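Local coordinates for type III effector NopAA (Sinorhizobium fredii USDA 257, PDB 6SDU), which hydrolyses xyloglucan as a symbiotic type III effector of glycoside hydrolase family 12, and probably has cellulase activity too, at residues A[195-198]-A[199-202]; A[154-158]-A[159-163]; A[81-84]-A[85-88]. One frame throughout, in Å; residues are numbered along the deposited sequence.

Interaction 1: A[195-198]-A[199-202]; sequences LQWI and KSKG
Trp197 holds CG trans to its backbone N (chi1 -179°), which carries the indole out from the helix to the side where Lys201, one turn on, starts beside its own backbone N and kinks at chi2 (-67°); together these torsions lay the lysine's methylenes over one face of the indole. CG of Lys201 sits 4.0 Å from the centroid of the six-membered ring of Trp197 and almost on its normal, a CH-pi contact. Further out the chain slants across the ring toward its rim, where CE of Lys201 comes within 3.5 Å of CZ2 of Trp197. The ammonium group passes beyond the ring instead of sitting on it. A single water bridges the two polar ends, accepting in the indole plane from NE1 of Trp197 (2.7 Å) and from NZ of Lys201 (2.9 Å), which helps to fix the end of the lysine relative to the ring. On the backbone, the i to i+4 pattern fades: Lys199 N to Leu195 O (2.9 Å) is sound, Ser200 N still reaches Gln196 O, and Lys201 N makes only weak bonds to Trp197 O and Ile198 O. OG of Ser200 turns back to give a 2.8 Å hydrogen bond to Trp197 O, supplying that carbonyl with a side-chain donor where the helical bond weakens. Gly202 follows with positive phi, completing a Schellman motif at the C-terminal end of helix 191-200, the chain's only helix. On the inner side Leu195 and Ile198 pack on Ile119 of strand 117-125, and Ile198 also meets Tyr203 and Phe204. Trp197 stands edge-to-face with Tyr152 and rests on Val155 and Val157 of strand 155-157, joining the helix to the edge of the larger sheet.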
loop_
_atom_site.group_PDB
_atom_site.type_symbol
_atom_site.label_atom_id
_atom_site.label_comp_id
_atom_site.label_asym_id
_atom_site.label_seq_id
_atom_site.Cartn_x
_atom_site.Cartn_y
_atom_site.Cartn_z
ATOM N N LEU A 195 4.713 -7.589 -11.343
ATOM C CA LEU A 195 4.158 -6.895 -12.497
ATOM C C LEU A 195 4.218 -7.780 -13.744
ATOM O O LEU A 195 3.286 -7.788 -14.561
ATOM C CB LEU A 195 4.917 -5.587 -12.715
ATOM C CG LEU A 195 4.769 -4.577 -11.579
ATOM C CD1 LEU A 195 5.628 -3.325 -11.792
ATOM C CD2 LEU A 195 3.281 -4.215 -11.387
ATOM N N GLN A 196 5.289 -8.571 -13.880
ATOM C CA GLN A 196 5.402 -9.475 -15.024
ATOM C C GLN A 196 4.296 -10.522 -14.996
ATOM O O GLN A 196 3.689 -10.814 -16.031
ATOM C CB GLN A 196 6.780 -10.137 -15.033
ATOM C CG GLN A 196 7.884 -9.225 -15.538
ATOM C CD GLN A 196 9.285 -9.808 -15.387
ATOM O OE1 GLN A 196 9.524 -10.713 -14.582
ATOM N NE2 GLN A 196 10.220 -9.287 -16.175
ATOM N N TRP A 197 3.985 -11.060 -13.809
ATOM C CA TRP A 197 2.902 -12.034 -13.691
ATOM C C TRP A 197 1.542 -11.409 -14.006
ATOM O O TRP A 197 0.699 -12.041 -14.658
ATOM C CB TRP A 197 2.905 -12.644 -12.290
ATOM C CG TRP A 197 1.822 -13.682 -12.070
ATOM C CD1 TRP A 197 1.933 -15.043 -12.231
ATOM C CD2 TRP A 197 0.467 -13.440 -11.655
ATOM N NE1 TRP A 197 0.730 -15.657 -11.939
ATOM C CE2 TRP A 197 -0.180 -14.697 -11.572
ATOM C CE3 TRP A 197 -0.257 -12.286 -11.330
ATOM C CZ2 TRP A 197 -1.516 -14.826 -11.189
ATOM C CZ3 TRP A 197 -1.584 -12.417 -10.946
ATOM C CH2 TRP A 197 -2.199 -13.678 -10.880
ATOM N N ILE A 198 1.311 -10.167 -13.559
ATOM C CA ILE A 198 0.044 -9.498 -13.842
ATOM C C ILE A 198 -0.089 -9.220 -15.335
ATOM O O ILE A 198 -1.185 -9.311 -15.902
ATOM C CB ILE A 198 -0.091 -8.207 -13.013
ATOM C CG1 ILE A 198 -0.032 -8.512 -11.513
ATOM C CG2 ILE A 198 -1.403 -7.515 -13.345
ATOM C CD1 ILE A 198 0.018 -7.263 -10.629
ATOM N N LYS A 199 1.014 -8.846 -15.988
ATOM C CA LYS A 199 0.999 -8.677 -17.439
ATOM C C LYS A 199 0.653 -9.988 -18.142
ATOM O O LYS A 199 -0.151 -9.997 -19.084
ATOM C CB LYS A 199 2.362 -8.155 -17.907
ATOM C CG LYS A 199 2.470 -7.841 -19.389
ATOM C CD LYS A 199 3.902 -7.462 -19.753
ATOM C CE LYS A 199 4.062 -7.218 -21.258
ATOM N NZ LYS A 199 5.460 -6.847 -21.647
ATOM N N SER A 200 1.196 -11.115 -17.647
ATOM C CA SER A 200 0.950 -12.435 -18.242
ATOM C C SER A 200 -0.513 -12.863 -18.159
ATOM O O SER A 200 -0.935 -13.732 -18.929
ATOM C CB SER A 200 1.853 -13.496 -17.588
ATOM O OG SER A 200 1.277 -14.076 -16.425
ATOM N N LYS A 201 -1.285 -12.312 -17.225
ATOM C CA LYS A 201 -2.720 -12.566 -17.193
ATOM C C LYS A 201 -3.493 -11.555 -18.019
ATOM O O LYS A 201 -4.723 -11.615 -18.057
ATOM C CB LYS A 201 -3.225 -12.553 -15.757
ATOM C CG LYS A 201 -2.495 -13.523 -14.876
ATOM C CD LYS A 201 -2.769 -14.948 -15.272
ATOM C CE LYS A 201 -1.912 -15.883 -14.451
ATOM N NZ LYS A 201 -2.242 -17.308 -14.706
ATOM N N GLY A 202 -2.793 -10.637 -18.682
ATOM C CA GLY A 202 -3.398 -9.722 -19.626
ATOM C C GLY A 202 -4.037 -8.470 -19.070
ATOM O O GLY A 202 -4.786 -7.811 -19.801
HETATM O O HOH W 1 -0.487 -18.019 -12.508
#

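Interaction 2: A[154-158]-A[159-163]; sequences NVNVG and GATWN
The carbonyl oxygen of Val157 is gripped by two N-H groups: Ala160 N at 3.2 Å and the indole NE1 of Trp162 at 3.1 Å from Val157 O. They arrive from opposite faces of the carbonyl plane, and the oxygen lies exactly in the indole plane, so the bond helps to fix the ring's rotation. Chi1 of -45° sets CG of Trp162 beside its backbone N and turns the ring's pyrrole edge toward the turn. CG1 of Val157 adds an apolar contact, 3.7 Å from CD1 of Trp162, and CB of Ala160 covers the rim of one ring face. Val157 to Ala160 form a type I' turn through Gly158 and Gly159, both at positive phi. Below it Val155 and Trp162 form a hydrogen-bonded pair. On the other face of the hairpin, ND2 of Asn156 makes a weak 3.0 Å bond to OG1 of Thr161. At the open end Asn154 and Val155 both face Trp162, a G1 bulge, and Asn154 N gives a nearly straight 3.0 Å bond to OD1 of Asn163, whose ND2 is held by Ser129 O. The hairpin ends the larger sheet: Trp162 packs on Leu178 and Arg180 of strand 174-180, while Val155 and Val157 lie against helix 191-200.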
loop_
_atom_site.group_PDB
_atom_site.type_symbol
_atom_site.label_atom_id
_atom_site.label_comp_id
_atom_site.label_asym_id
_atom_site.label_seq_id
_atom_site.Cartn_x
_atom_site.Cartn_y
_atom_site.Cartn_z
ATOM N N ASN A 154 -3.985 -18.309 -3.884
ATOM C CA ASN A 154 -2.698 -18.929 -3.519
ATOM C C ASN A 154 -1.660 -18.816 -4.633
ATOM O O ASN A 154 -0.932 -19.756 -4.949
ATOM C CB ASN A 154 -2.895 -20.382 -3.090
ATOM C CG ASN A 154 -3.880 -20.506 -1.948
ATOM O OD1 ASN A 154 -3.670 -19.938 -0.869
ATOM N ND2 ASN A 154 -4.973 -21.219 -2.182
ATOM N N VAL A 155 -1.544 -17.617 -5.180
ATOM C CA VAL A 155 -0.577 -17.370 -6.235
ATOM C C VAL A 155 0.784 -17.154 -5.593
ATOM O O VAL A 155 0.936 -16.318 -4.698
ATOM C CB VAL A 155 -0.993 -16.159 -7.077
ATOM C CG1 VAL A 155 0.050 -15.881 -8.159
ATOM C CG2 VAL A 155 -2.369 -16.396 -7.670
ATOM N N ASN A 156 1.778 -17.917 -6.034
ATOM C CA ASN A 156 3.135 -17.772 -5.528
ATOM C C ASN A 156 3.918 -16.967 -6.552
ATOM O O ASN A 156 4.213 -17.465 -7.640
ATOM C CB ASN A 156 3.795 -19.119 -5.254
ATOM C CG ASN A 156 5.048 -18.971 -4.420
ATOM O OD1 ASN A 156 6.066 -18.466 -4.892
ATOM N ND2 ASN A 156 4.968 -19.376 -3.161
ATOM N N VAL A 157 4.205 -15.706 -6.220
ATOM C CA VAL A 157 4.939 -14.802 -7.100
ATOM C C VAL A 157 5.727 -13.822 -6.241
ATOM O O VAL A 157 5.355 -13.529 -5.100
ATOM C CB VAL A 157 3.993 -14.052 -8.069
ATOM C CG1 VAL A 157 3.192 -12.994 -7.327
ATOM C CG2 VAL A 157 4.770 -13.435 -9.210
ATOM N N GLY A 158 6.841 -13.339 -6.791
ATOM C CA GLY A 158 7.635 -12.294 -6.164
ATOM C C GLY A 158 8.057 -12.516 -4.722
ATOM O O GLY A 158 8.236 -11.552 -3.961
ATOM N N GLY A 159 8.258 -13.780 -4.351
ATOM C CA GLY A 159 8.754 -14.140 -3.040
ATOM C C GLY A 159 7.723 -14.429 -1.976
ATOM O O GLY A 159 8.091 -14.472 -0.791
ATOM N N ALA A 160 6.451 -14.607 -2.344
ATOM C CA ALA A 160 5.411 -14.860 -1.354
ATOM C C ALA A 160 4.196 -15.457 -2.046
ATOM O O ALA A 160 4.139 -15.542 -3.272
ATOM C CB ALA A 160 5.036 -13.586 -0.591
ATOM N N THR A 161 3.238 -15.901 -1.236
ATOM C CA THR A 161 1.963 -16.412 -1.725
ATOM C C THR A 161 0.875 -15.387 -1.457
ATOM O O THR A 161 0.814 -14.813 -0.363
ATOM C CB THR A 161 1.621 -17.749 -1.073
ATOM O OG1 THR A 161 2.662 -18.690 -1.372
ATOM C CG2 THR A 161 0.286 -18.276 -1.594
ATOM N N TRP A 162 0.024 -15.153 -2.451
ATOM C CA TRP A 162 -0.949 -14.080 -2.384
ATOM C C TRP A 162 -2.296 -14.557 -2.886
ATOM O O TRP A 162 -2.389 -15.526 -3.638
ATOM C CB TRP A 162 -0.532 -12.868 -3.231
ATOM C CG TRP A 162 0.891 -12.406 -3.124
ATOM C CD1 TRP A 162 1.954 -12.900 -3.797
ATOM C CD2 TRP A 162 1.391 -11.299 -2.351
ATOM N NE1 TRP A 162 3.094 -12.197 -3.483
ATOM C CE2 TRP A 162 2.776 -11.212 -2.593
ATOM C CE3 TRP A 162 0.806 -10.389 -1.466
ATOM C CZ2 TRP A 162 3.583 -10.250 -1.991
ATOM C CZ3 TRP A 162 1.615 -9.429 -0.863
ATOM C CH2 TRP A 162 2.984 -9.372 -1.126
ATOM N N ASN A 163 -3.339 -13.841 -2.466
ATOM C CA ASN A 163 -4.668 -13.894 -3.067
ATOM C C ASN A 163 -4.868 -12.609 -3.866
ATOM O O ASN A 163 -4.510 -11.523 -3.387
ATOM C CB ASN A 163 -5.757 -14.032 -2.005
ATOM C CG ASN A 163 -5.851 -15.434 -1.448
ATOM O OD1 ASN A 163 -5.441 -16.396 -2.103
ATOM N ND2 ASN A 163 -6.394 -15.561 -0.229
#

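Interaction 3: A[81-84]-A[85-88]; sequences GKPL and SSIN
Ser86 and Pro83 form the tight side of this turn. OG of Ser86 bonds Pro83 O at 2.9 Å, in the carbonyl plane and on a lone pair, and Ser86 N makes a weak bond to the same oxygen. With chi1 at 73°, OG lies between its own backbone N and carbonyl carbon; this folds the hydroxyl back to the proline, where it also comes 3.2 Å from CD of Pro83. Ile87 packs in beneath: its CG1 lies 3.4 Å from Pro83 O and 3.5 Å from CE of Lys82, and the lysine chain crosses it at a slant. A 3.1 Å backbone bond from Ile87 N to Leu84 O, approaching from above the carbonyl plane, closes the turn. Between the two buried side chains the apolar fit is slacker, with CD1 of Leu84 at 4.3 Å from CD1 of Ile87.

The outer side is looser. Lys82 bends at chi3 and chi4 and brings NZ to Ser86 O at 3.3 Å, a long bond that meets the carbonyl from above its plane. Exposed Ser85 turns its hydroxyl to Asp206, and the exposed Asn88 is held through ND2 by Lys237 O.

Lys82 and Leu84 pair through their backbones with Val209 and Ile207, and Gly81 and Lys82 together face Val209. That G1 beta bulge lies near the end of strand 72-83, beside strand 208-218, and the compact turn after it carries the chain on toward strand 90-97, linking the two sheets of the beta-sandwich, or jelly roll, known for family 12 glycoside hydrolases.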
loop_
_atom_site.group_PDB
_atom_site.type_symbol
_atom_site.label_atom_id
_atom_site.label_comp_id
_atom_site.label_asym_id
_atom_site.label_seq_id
_atom_site.Cartn_x
_atom_site.Cartn_y
_atom_site.Cartn_z
ATOM N N GLY A 81 9.650 5.684 -13.277
ATOM C CA GLY A 81 9.604 6.270 -14.606
ATOM C C GLY A 81 10.301 5.483 -15.706
ATOM O O GLY A 81 11.030 6.062 -16.519
ATOM N N LYS A 82 10.067 4.174 -15.767
ATOM C CA LYS A 82 10.716 3.297 -16.733
ATOM C C LYS A 82 9.716 2.257 -17.223
ATOM O O LYS A 82 8.888 1.787 -16.439
ATOM C CB LYS A 82 11.921 2.564 -16.120
ATOM C CG LYS A 82 13.082 3.462 -15.747
ATOM C CD LYS A 82 14.171 2.726 -14.959
ATOM C CE LYS A 82 14.280 1.274 -15.360
ATOM N NZ LYS A 82 15.437 1.022 -16.267
ATOM N N PRO A 83 9.788 1.872 -18.505
ATOM C CA PRO A 83 8.973 0.747 -18.980
ATOM C C PRO A 83 9.367 -0.548 -18.293
ATOM O O PRO A 83 10.535 -0.780 -17.962
ATOM C CB PRO A 83 9.301 0.672 -20.480
ATOM C CG PRO A 83 9.859 1.999 -20.823
ATOM C CD PRO A 83 10.606 2.432 -19.591
ATOM N N LEU A 84 8.366 -1.402 -18.085
ATOM C CA LEU A 84 8.618 -2.678 -17.425
ATOM C C LEU A 84 9.711 -3.466 -18.145
ATOM O O LEU A 84 10.567 -4.090 -17.505
ATOM C CB LEU A 84 7.329 -3.485 -17.374
ATOM C CG LEU A 84 7.403 -4.799 -16.623
ATOM C CD1 LEU A 84 7.954 -4.573 -15.199
ATOM C CD2 LEU A 84 5.999 -5.334 -16.594
ATOM N N SER A 85 9.714 -3.413 -19.478
ATOM C CA SER A 85 10.678 -4.178 -20.264
ATOM C C SER A 85 12.109 -3.685 -20.062
ATOM O O SER A 85 13.053 -4.483 -20.140
ATOM C CB SER A 85 10.293 -4.114 -21.746
ATOM O OG SER A 85 10.262 -2.776 -22.214
ATOM N N SER A 86 12.295 -2.396 -19.778
ATOM C CA SER A 86 13.638 -1.864 -19.569
ATOM C C SER A 86 14.168 -2.128 -18.162
ATOM O O SER A 86 15.331 -1.809 -17.882
ATOM C CB SER A 86 13.676 -0.364 -19.880
ATOM O OG SER A 86 13.019 0.383 -18.870
ATOM N N ILE A 87 13.342 -2.659 -17.264
ATOM C CA ILE A 87 13.727 -2.840 -15.871
ATOM C C ILE A 87 14.437 -4.177 -15.701
ATOM O O ILE A 87 13.915 -5.230 -16.090
ATOM C CB ILE A 87 12.499 -2.748 -14.946
ATOM C CG1 ILE A 87 11.970 -1.316 -14.904
ATOM C CG2 ILE A 87 12.843 -3.217 -13.530
ATOM C CD1 ILE A 87 10.498 -1.204 -14.533
ATOM N N ASN A 88 15.607 -4.138 -15.070
ATOM C CA ASN A 88 16.372 -5.330 -14.726
ATOM C C ASN A 88 16.130 -5.781 -13.293
ATOM O O ASN A 88 16.069 -6.989 -13.024
ATOM C CB ASN A 88 17.875 -5.070 -14.919
ATOM C CG ASN A 88 18.209 -4.480 -16.294
ATOM O OD1 ASN A 88 18.015 -5.126 -17.330
ATOM N ND2 ASN A 88 18.706 -3.242 -16.302
#

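Overall arrangement
From the N terminus, interaction 3 comes first: it closes the turn that leaves strand 72-83 of the larger sheet for strand 90-97 of the smaller one. Interaction 2 follows as the hairpin of strands 155-157 and 160-168 at the far edge of the larger sheet, and interaction 1 finishes helix 191-200. The three lie in series, none nested or crossing. Interaction 1 touches both others: CZ2 of Trp197 is 3.6 Å from CG1 of Val155, and CB of Leu195 is 4.0 Å from CD2 of Leu84. The helix thus joins interactions 2 and 3, whose own nearest atoms stay about 11 Å apart.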